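Local coordinates for protein CT_858 (Chlamydia trachomatis, PDB 3DOR), which probably acts as a secreted serine-type endopeptidase, and forms a dimer in its mature form, at residues L32-V37 and G67-F72; E82-P87 and K160-R165; R359-P364 and V474-N479. One frame throughout, in Å; residues are numbered along the deposited sequence.

Interaction 1 of 3, residues L32-V37 and G67-F72; sequences LGWDLV and GGLNDF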
loop_
_atom_site.group_PDB
_atom_site.type_symbol
_atom_site.label_atom_id
_atom_site.label_comp_id
_atom_site.label_asym_id
_atom_site.label_seq_id
_atom_site.Cartn_x
_atom_site.Cartn_y
_atom_site.Cartn_z
ATOM N N LEU B 32 13.651 -1.251 29.061
ATOM C CA LEU B 32 14.855 -0.501 28.712
ATOM C C LEU B 32 15.072 0.773 29.538
ATOM O O LEU B 32 16.170 1.324 29.538
ATOM C CB LEU B 32 14.807 -0.088 27.242
ATOM C CG LEU B 32 14.587 -1.146 26.161
ATOM C CD1 LEU B 32 14.500 -0.451 24.815
ATOM C CD2 LEU B 32 15.732 -2.152 26.166
ATOM N N GLY B 33 14.040 1.242 30.235
ATOM C CA GLY B 33 14.183 2.477 30.988
ATOM C C GLY B 33 14.177 3.585 29.948
ATOM O O GLY B 33 14.654 4.705 30.163
ATOM N N TRP B 34 13.622 3.240 28.791
ATOM C CA TRP B 34 13.517 4.136 27.656
ATOM C C TRP B 34 12.440 5.198 27.873
ATOM O O TRP B 34 11.437 4.948 28.544
ATOM C CB TRP B 34 13.193 3.301 26.416
ATOM C CG TRP B 34 12.754 4.072 25.222
ATOM C CD1 TRP B 34 13.546 4.616 24.256
ATOM C CD2 TRP B 34 11.402 4.355 24.845
ATOM N NE1 TRP B 34 12.768 5.220 23.291
ATOM C CE2 TRP B 34 11.449 5.076 23.632
ATOM C CE3 TRP B 34 10.155 4.071 25.418
ATOM C CZ2 TRP B 34 10.290 5.512 22.975
ATOM C CZ3 TRP B 34 9.000 4.507 24.761
ATOM C CH2 TRP B 34 9.081 5.221 23.554
ATOM N N ASP B 35 12.653 6.382 27.305
ATOM C CA ASP B 35 11.691 7.476 27.413
ATOM C C ASP B 35 11.598 8.177 26.070
ATOM O O ASP B 35 12.589 8.701 25.558
ATOM C CB ASP B 35 12.107 8.503 28.470
ATOM C CG ASP B 35 11.121 9.662 28.564
ATOM O OD1 ASP B 35 10.016 9.467 29.118
ATOM O OD2 ASP B 35 11.440 10.760 28.059
ATOM N N LEU B 36 10.392 8.198 25.516
ATOM C CA LEU B 36 10.143 8.803 24.217
ATOM C C LEU B 36 10.601 10.255 24.057
ATOM O O LEU B 36 11.447 10.551 23.217
ATOM C CB LEU B 36 8.654 8.683 23.877
ATOM C CG LEU B 36 8.220 9.278 22.531
ATOM C CD1 LEU B 36 9.200 8.901 21.420
ATOM C CD2 LEU B 36 6.829 8.782 22.207
ATOM N N VAL B 37 10.041 11.156 24.853
ATOM C CA VAL B 37 10.402 12.569 24.768
ATOM C C VAL B 37 11.911 12.771 24.854
ATOM O O VAL B 37 12.505 13.448 24.019
ATOM C CB VAL B 37 9.719 13.386 25.891
ATOM C CG1 VAL B 37 10.118 14.854 25.790
ATOM C CG2 VAL B 37 8.210 13.240 25.789
ATOM N N GLY B 67 16.104 2.653 16.233
ATOM C CA GLY B 67 16.887 1.523 16.700
ATOM C C GLY B 67 16.926 1.496 18.219
ATOM O O GLY B 67 17.157 0.446 18.825
ATOM N N GLY B 68 16.693 2.654 18.839
ATOM C CA GLY B 68 16.712 2.732 20.289
ATOM C C GLY B 68 15.555 2.016 20.954
ATOM O O GLY B 68 15.558 1.806 22.170
ATOM N N LEU B 69 14.552 1.642 20.167
ATOM C CA LEU B 69 13.396 0.936 20.712
ATOM C C LEU B 69 13.736 -0.525 20.994
ATOM O O LEU B 69 12.969 -1.228 21.647
ATOM C CB LEU B 69 12.221 1.005 19.736
ATOM C CG LEU B 69 11.568 2.373 19.504
ATOM C CD1 LEU B 69 10.590 2.286 18.336
ATOM C CD2 LEU B 69 10.852 2.825 20.779
ATOM N N ASN B 70 14.889 -0.974 20.508
ATOM C CA ASN B 70 15.308 -2.364 20.701
ATOM C C ASN B 70 14.128 -3.281 20.319
ATOM O O ASN B 70 13.708 -4.133 21.093
ATOM C CB ASN B 70 15.727 -2.576 22.164
ATOM C CG ASN B 70 16.590 -3.819 22.365
ATOM O OD1 ASN B 70 17.369 -3.904 23.322
ATOM N ND2 ASN B 70 16.449 -4.789 21.473
ATOM N N ASP B 71 13.596 -3.068 19.115
ATOM C CA ASP B 71 12.452 -3.821 18.589
ATOM C C ASP B 71 12.852 -4.381 17.225
ATOM O O ASP B 71 13.010 -3.621 16.269
ATOM C CB ASP B 71 11.255 -2.875 18.420
ATOM C CG ASP B 71 9.971 -3.595 18.005
ATOM O OD1 ASP B 71 10.043 -4.615 17.290
ATOM O OD2 ASP B 71 8.878 -3.112 18.381
ATOM N N PHE B 72 13.015 -5.697 17.115
ATOM C CA PHE B 72 13.415 -6.253 15.824
ATOM C C PHE B 72 12.430 -5.909 14.717
ATOM O O PHE B 72 12.789 -5.929 13.544
ATOM C CB PHE B 72 13.616 -7.767 15.901
ATOM C CG PHE B 72 14.699 -8.177 16.852
ATOM C CD1 PHE B 72 14.382 -8.697 18.102
ATOM C CD2 PHE B 72 16.034 -8.015 16.515
ATOM C CE1 PHE B 72 15.387 -9.050 19.011
ATOM C CE2 PHE B 72 17.045 -8.366 17.413
ATOM C CZ PHE B 72 16.718 -8.883 18.662
#
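L32 packs on the turn G68-N70, and W34 meets L69 beside it. L32 shows how the contact is built. Its CB and CG stay behind the two methyl groups, which do the touching. The chain is extended at its end, with CD1 anti to CA (chi2 177°). This carries CD1 forward onto the turn, 3.6 Å from the carbonyl G68 O. CD1 is equally close, at 3.6 Å, to L69 O and to N70 CB. CD2, the other branch, lies less closely against the same N70 CB, at 4.0 Å.

The second pair is purely apolar. The L69 methyl CD2 approaches the benzo part of the W34 indole obliquely, near its rim. It is 3.5 Å from W34 CZ2 and 3.7 Å from W34 CE2. L36 N, from the same segment as W34, lies on the other side of the indole, also toward its rim. G68 adds its carbonyl: G68 O is 4.0 Å from W34 CD1.

The G67-N70 turn is a type I beta turn, closed by a bond from N70 N to G67 O of 3.2 Å. K28 reaches it from helix 25-32, with a hydrogen bond to N70 O and a weak one to L69 O.

The contact joins two helix ends. G33, just after helix 25-32, leaves helical geometry with positive phi, and D35 is the N-cap of helix 36-48. G67-F72 leaves helix 55-67 and leads to strand 75-78. L18 of helix 2-20 touches both L36 and L69.

Interaction 2 of 3, residues E82-P87 and K160-R165; sequences ESAYLP and KVPSGR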
loop_
_atom_site.group_PDB
_atom_site.type_symbol
_atom_site.label_atom_id
_atom_site.label_comp_id
_atom_site.label_asym_id
_atom_site.label_seq_id
_atom_site.Cartn_x
_atom_site.Cartn_y
_atom_site.Cartn_z
ATOM N N GLU B 82 23.713 3.213 -1.543
ATOM C CA GLU B 82 25.093 3.000 -1.118
ATOM C C GLU B 82 25.203 1.772 -0.211
ATOM O O GLU B 82 24.397 1.599 0.705
ATOM C CB GLU B 82 25.614 4.225 -0.372
ATOM C CG GLU B 82 27.033 4.055 0.127
ATOM C CD GLU B 82 27.538 5.284 0.837
ATOM O OE1 GLU B 82 26.778 5.845 1.653
ATOM O OE2 GLU B 82 28.691 5.684 0.585
ATOM N N SER B 83 26.196 0.925 -0.463
ATOM C CA SER B 83 26.375 -0.267 0.357
ATOM C C SER B 83 27.788 -0.839 0.291
ATOM O O SER B 83 28.544 -0.568 -0.646
ATOM C CB SER B 83 25.381 -1.351 -0.065
ATOM O OG SER B 83 25.731 -1.900 -1.325
ATOM N N ALA B 84 28.128 -1.639 1.294
ATOM C CA ALA B 84 29.436 -2.282 1.383
ATOM C C ALA B 84 29.190 -3.737 1.759
ATOM O O ALA B 84 28.372 -4.020 2.623
ATOM C CB ALA B 84 30.283 -1.599 2.445
ATOM N N TYR B 85 29.901 -4.654 1.115
ATOM C CA TYR B 85 29.708 -6.074 1.376
ATOM C C TYR B 85 30.983 -6.893 1.236
ATOM O O TYR B 85 31.754 -6.675 0.308
ATOM C CB TYR B 85 28.670 -6.626 0.395
ATOM C CG TYR B 85 28.432 -8.119 0.494
ATOM C CD1 TYR B 85 27.656 -8.654 1.524
ATOM C CD2 TYR B 85 28.966 -8.994 -0.455
ATOM C CE1 TYR B 85 27.414 -10.027 1.608
ATOM C CE2 TYR B 85 28.733 -10.367 -0.385
ATOM C CZ TYR B 85 27.956 -10.876 0.651
ATOM O OH TYR B 85 27.720 -12.228 0.731
ATOM N N LEU B 86 31.189 -7.829 2.162
ATOM C CA LEU B 86 32.328 -8.745 2.128
ATOM C C LEU B 86 31.732 -10.153 2.079
ATOM O O LEU B 86 30.909 -10.511 2.920
ATOM C CB LEU B 86 33.213 -8.565 3.361
ATOM C CG LEU B 86 33.994 -7.242 3.329
ATOM C CD1 LEU B 86 34.799 -7.049 4.608
ATOM C CD2 LEU B 86 34.905 -7.249 2.102
ATOM N N PRO B 87 32.143 -10.970 1.092
ATOM C CA PRO B 87 31.679 -12.345 0.863
ATOM C C PRO B 87 32.026 -13.432 1.883
ATOM O O PRO B 87 32.518 -14.505 1.514
ATOM C CB PRO B 87 32.244 -12.661 -0.513
ATOM C CG PRO B 87 33.577 -11.984 -0.456
ATOM C CD PRO B 87 33.250 -10.639 0.173
ATOM N N LYS B 160 26.396 3.573 8.304
ATOM C CA LYS B 160 27.443 4.403 7.725
ATOM C C LYS B 160 28.092 3.358 6.828
ATOM O O LYS B 160 28.342 2.244 7.277
ATOM C CB LYS B 160 28.454 4.843 8.782
ATOM C CG LYS B 160 27.946 5.863 9.777
ATOM C CD LYS B 160 29.064 6.244 10.740
ATOM C CE LYS B 160 28.645 7.360 11.680
ATOM N NZ LYS B 160 29.687 7.602 12.716
ATOM N N VAL B 161 28.352 3.689 5.573
ATOM C CA VAL B 161 28.956 2.712 4.677
ATOM C C VAL B 161 30.458 2.902 4.481
ATOM O O VAL B 161 30.906 3.954 4.026
ATOM C CB VAL B 161 28.281 2.743 3.287
ATOM C CG1 VAL B 161 28.900 1.686 2.384
ATOM C CG2 VAL B 161 26.785 2.512 3.428
ATOM N N PRO B 162 31.257 1.880 4.828
ATOM C CA PRO B 162 32.714 1.942 4.677
ATOM C C PRO B 162 33.084 1.532 3.255
ATOM O O PRO B 162 32.222 1.129 2.477
ATOM C CB PRO B 162 33.202 0.923 5.696
ATOM C CG PRO B 162 32.157 -0.158 5.570
ATOM C CD PRO B 162 30.859 0.656 5.549
ATOM N N SER B 163 34.366 1.631 2.926
ATOM C CA SER B 163 34.860 1.263 1.606
ATOM C C SER B 163 36.361 1.102 1.695
ATOM O O SER B 163 36.966 1.420 2.716
ATOM C CB SER B 163 34.538 2.348 0.581
ATOM O OG SER B 163 35.247 3.541 0.880
ATOM N N GLY B 164 36.961 0.616 0.618
ATOM C CA GLY B 164 38.393 0.427 0.606
ATOM C C GLY B 164 38.791 -0.895 1.224
ATOM O O GLY B 164 37.945 -1.752 1.498
ATOM N N ARG B 165 40.086 -1.061 1.457
ATOM C CA ARG B 165 40.579 -2.296 2.033
ATOM C C ARG B 165 40.531 -2.271 3.545
ATOM O O ARG B 165 40.598 -1.213 4.165
ATOM C CB ARG B 165 42.005 -2.562 1.554
ATOM C CG ARG B 165 42.093 -2.864 0.069
ATOM C CD ARG B 165 43.535 -2.993 -0.383
ATOM N NE ARG B 165 44.252 -1.728 -0.255
ATOM C CZ ARG B 165 45.561 -1.591 -0.448
ATOM N NH1 ARG B 165 46.298 -2.646 -0.774
ATOM N NH2 ARG B 165 46.128 -0.400 -0.316
#
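V161 lies against E82, S83 and A84, and P162 extends the contact along A84. The backbones come closest at S83 and V161, whose CA atoms are 5.8 Å apart. The meeting of the two segments rests on van der Waals packing.

The apolar contacts centre on A84 and V161. A84 CB points at the facing loop and meets two side chains there. V161 CG1 is 3.6 Å from A84 CB. The ring of P162 touches the same methyl group less tightly, with P162 CD 3.9 Å from A84 CB. E82 adds its aliphatic part. It leaves its backbone with CG anti to N (chi1 179°) and stays extended to CD. The chain therefore runs alongside V161, and the two side chains pass in opposite directions. E82 CG is 3.6 Å from V161 CB.

A second kind of contact sets apolar carbons beside polar groups. The carboxylate carbon E82 CD is also 3.6 Å from V161 CB. V161 CG2 lies 3.7 Å from both E82 CG and the carbonyl E82 O. V161 CG1 lies over the strand backbone, 3.5 Å from S83 C. S83 turns its own side chain away, so its backbone is what the valine meets. The carbonyl P162 O comes 3.3 Å from A84 CB.

The two segments belong to the PDZ-like domain. Strand 83-92 already has backbone partners here. A84 bonds to R153 of strand 152-154, and E82, just before the strand, to A155 just after it. S83 and Y85 bond to V187 and R185 of strand 177-187. The loop K160-R165 instead packs on side chains and backbone of this strand as it crosses from strand 152-154 to strand 165-171. W184 of strand 177-187 touches A84 too.

Interaction 3 of 3, residues R359-P364 and V474-N479; sequences RPLELP and VVLKDN. With SO4 (sulfate ion), chain Q.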
loop_
_atom_site.group_PDB
_atom_site.type_symbol
_atom_site.label_atom_id
_atom_site.label_comp_id
_atom_site.label_asym_id
_atom_site.label_seq_id
_atom_site.Cartn_x
_atom_site.Cartn_y
_atom_site.Cartn_z
ATOM N N ARG B 359 -5.523 -32.239 19.082
ATOM C CA ARG B 359 -6.265 -31.568 20.149
ATOM C C ARG B 359 -6.091 -30.059 19.988
ATOM O O ARG B 359 -5.090 -29.592 19.448
ATOM C CB ARG B 359 -5.750 -32.010 21.533
ATOM C CG ARG B 359 -4.261 -31.716 21.799
ATOM C CD ARG B 359 -3.777 -32.387 23.090
ATOM N NE ARG B 359 -2.338 -32.242 23.306
ATOM C CZ ARG B 359 -1.764 -31.192 23.884
ATOM N NH1 ARG B 359 -2.505 -30.181 24.314
ATOM N NH2 ARG B 359 -0.448 -31.153 24.033
ATOM N N PRO B 360 -7.072 -29.272 20.447
ATOM C CA PRO B 360 -6.943 -27.819 20.311
ATOM C C PRO B 360 -5.744 -27.263 21.081
ATOM O O PRO B 360 -5.346 -27.807 22.113
ATOM C CB PRO B 360 -8.278 -27.303 20.842
ATOM C CG PRO B 360 -8.657 -28.343 21.861
ATOM C CD PRO B 360 -8.315 -29.634 21.155
ATOM N N LEU B 361 -5.171 -26.183 20.562
ATOM C CA LEU B 361 -4.022 -25.543 21.192
ATOM C C LEU B 361 -4.357 -24.101 21.579
ATOM O O LEU B 361 -4.719 -23.297 20.727
ATOM C CB LEU B 361 -2.825 -25.550 20.231
ATOM C CG LEU B 361 -2.347 -26.913 19.711
ATOM C CD1 LEU B 361 -1.241 -26.716 18.684
ATOM C CD2 LEU B 361 -1.862 -27.759 20.873
ATOM N N GLU B 362 -4.239 -23.783 22.864
ATOM C CA GLU B 362 -4.512 -22.432 23.347
ATOM C C GLU B 362 -3.537 -21.465 22.692
ATOM O O GLU B 362 -2.364 -21.779 22.543
ATOM C CB GLU B 362 -4.341 -22.364 24.867
ATOM C CG GLU B 362 -5.630 -22.498 25.652
ATOM C CD GLU B 362 -6.567 -21.328 25.422
ATOM O OE1 GLU B 362 -6.127 -20.175 25.615
ATOM O OE2 GLU B 362 -7.739 -21.560 25.051
ATOM N N LEU B 363 -4.024 -20.292 22.303
ATOM C CA LEU B 363 -3.176 -19.298 21.665
ATOM C C LEU B 363 -2.957 -18.087 22.549
ATOM O O LEU B 363 -3.842 -17.693 23.302
ATOM C CB LEU B 363 -3.807 -18.820 20.353
ATOM C CG LEU B 363 -3.833 -19.800 19.174
ATOM C CD1 LEU B 363 -4.869 -19.371 18.135
ATOM C CD2 LEU B 363 -2.438 -19.850 18.561
ATOM N N PRO B 364 -1.759 -17.492 22.486
ATOM C CA PRO B 364 -1.505 -16.305 23.299
ATOM C C PRO B 364 -2.321 -15.163 22.673
ATOM O O PRO B 364 -2.529 -15.140 21.456
ATOM C CB PRO B 364 0.001 -16.099 23.149
ATOM C CG PRO B 364 0.313 -16.723 21.827
ATOM C CD PRO B 364 -0.524 -17.964 21.838
ATOM N N VAL B 474 6.260 -21.191 21.019
ATOM C CA VAL B 474 5.564 -20.820 22.245
ATOM C C VAL B 474 4.213 -21.531 22.363
ATOM O O VAL B 474 3.835 -21.983 23.449
ATOM C CB VAL B 474 5.392 -19.259 22.377
ATOM C CG1 VAL B 474 4.113 -18.769 21.695
ATOM C CG2 VAL B 474 5.400 -18.878 23.846
ATOM N N VAL B 475 3.502 -21.661 21.247
ATOM C CA VAL B 475 2.207 -22.343 21.247
ATOM C C VAL B 475 2.400 -23.823 21.566
ATOM O O VAL B 475 1.674 -24.397 22.381
ATOM C CB VAL B 475 1.496 -22.223 19.870
ATOM C CG1 VAL B 475 0.236 -23.086 19.860
ATOM C CG2 VAL B 475 1.120 -20.760 19.595
ATOM N N LEU B 476 3.380 -24.439 20.918
ATOM C CA LEU B 476 3.671 -25.853 21.138
ATOM C C LEU B 476 4.228 -26.119 22.543
ATOM O O LEU B 476 3.980 -27.183 23.133
ATOM C CB LEU B 476 4.655 -26.352 20.071
ATOM C CG LEU B 476 4.097 -26.307 18.634
ATOM C CD1 LEU B 476 5.138 -26.761 17.593
ATOM C CD2 LEU B 476 2.867 -27.191 18.580
ATOM N N LYS B 477 4.985 -25.162 23.074
ATOM C CA LYS B 477 5.559 -25.319 24.409
ATOM C C LYS B 477 4.498 -25.130 25.487
ATOM O O LYS B 477 4.331 -25.993 26.347
ATOM C CB LYS B 477 6.688 -24.312 24.634
ATOM C CG LYS B 477 7.501 -24.547 25.912
ATOM C CD LYS B 477 8.759 -23.673 25.906
ATOM C CE LYS B 477 9.790 -24.131 26.938
ATOM N NZ LYS B 477 9.322 -23.995 28.351
ATOM N N ASP B 478 3.773 -24.014 25.428
ATOM C CA ASP B 478 2.751 -23.718 26.432
ATOM C C ASP B 478 1.550 -24.670 26.440
ATOM O O ASP B 478 0.789 -24.699 27.403
ATOM C CB ASP B 478 2.291 -22.251 26.300
ATOM C CG ASP B 478 3.397 -21.259 26.664
ATOM O OD1 ASP B 478 4.495 -21.706 27.057
ATOM O OD2 ASP B 478 3.184 -20.032 26.565
ATOM N N ASN B 479 1.396 -25.461 25.382
ATOM C CA ASN B 479 0.297 -26.434 25.297
ATOM C C ASN B 479 0.871 -27.834 25.494
ATOM O O ASN B 479 0.160 -28.836 25.353
ATOM C CB ASN B 479 -0.406 -26.355 23.929
ATOM C CG ASN B 479 -1.370 -25.178 23.823
ATOM O OD1 ASN B 479 -2.475 -25.217 24.359
ATOM N ND2 ASN B 479 -0.950 -24.126 23.133
HETATM S S SO4 Q . 0.313 -34.705 23.046
HETATM O O1 SO4 Q . 1.099 -35.682 22.193
HETATM O O2 SO4 Q . -0.948 -34.330 22.303
HETATM O O3 SO4 Q . -0.084 -35.328 24.374
HETATM O O4 SO4 Q . 1.222 -33.520 23.307
#
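N479 ND2 is held by two backbone carbonyls. It donates to E362 O at 2.8 Å, nearly straight at 167°, and to V475 O at 2.7 Å. Both acceptors lie close to the plane of the N479 amide. The bond to E362 O also meets a lone pair in that carbonyl's plane. The other end of the amide accepts: E362 N is 2.7 Å from N479 OD1, in a more bent bond. The amide thus takes both the N-H and the C=O of E362, much as a neighbouring strand would. Three bonds fix its rotation.

The backbone carbonyl of N479 has its own partner. R359 NH2 donates to N479 O at 2.7 Å, with the oxygen in the guanidinium plane; NH1 adds a weak bond. With CG between the backbone N and the carbonyl carbon (chi1 60°), R359 runs extended to NE; the turn there sets the guanidinium edge-on to N479 O. Another edge of the guanidinium holds a sulfate ion, probably from the crystallisation liquor. R359 NE reaches sulfate O2 at 2.7 Å, and NH2 reaches O4.

V475 packs with both methyls. V475 CG1 is 3.9 Å from L361 CB, while V475 CG2 lies 3.8 Å from L363 CD2 and also touches P364.

L361 bonds to I445 of strand 444-445 and L363 to E443 just before it. Helix 468-478 joins the parallel neighbours 457-461 and 483-486. It is the helix of a beta-alpha-beta crossover in the S41 domain, and the asparagine just past its C-terminal end, N479, ties it to strand 361-368.

Overall arrangement
The three contacts come one after another along the chain, and none touches another. Interaction 1 joins the end of helix 25-32 and the linker to helix 36-48 with the turn after helix 55-67. Interaction 2 lies in the PDZ-like domain, with its centre about 28 Å from that of interaction 1. Interaction 3 belongs to the S41 peptidase region; its centre is about 30 Å from that of interaction 1 and about 44 Å from that of interaction 2. Interactions 2 and 3 are on opposite sides of the chain's centre. Strand 75-78, which follows interaction 1, and strand 361-368 of interaction 3 tie the N-terminal part to the probable protease domain through their common partner strand 507-518.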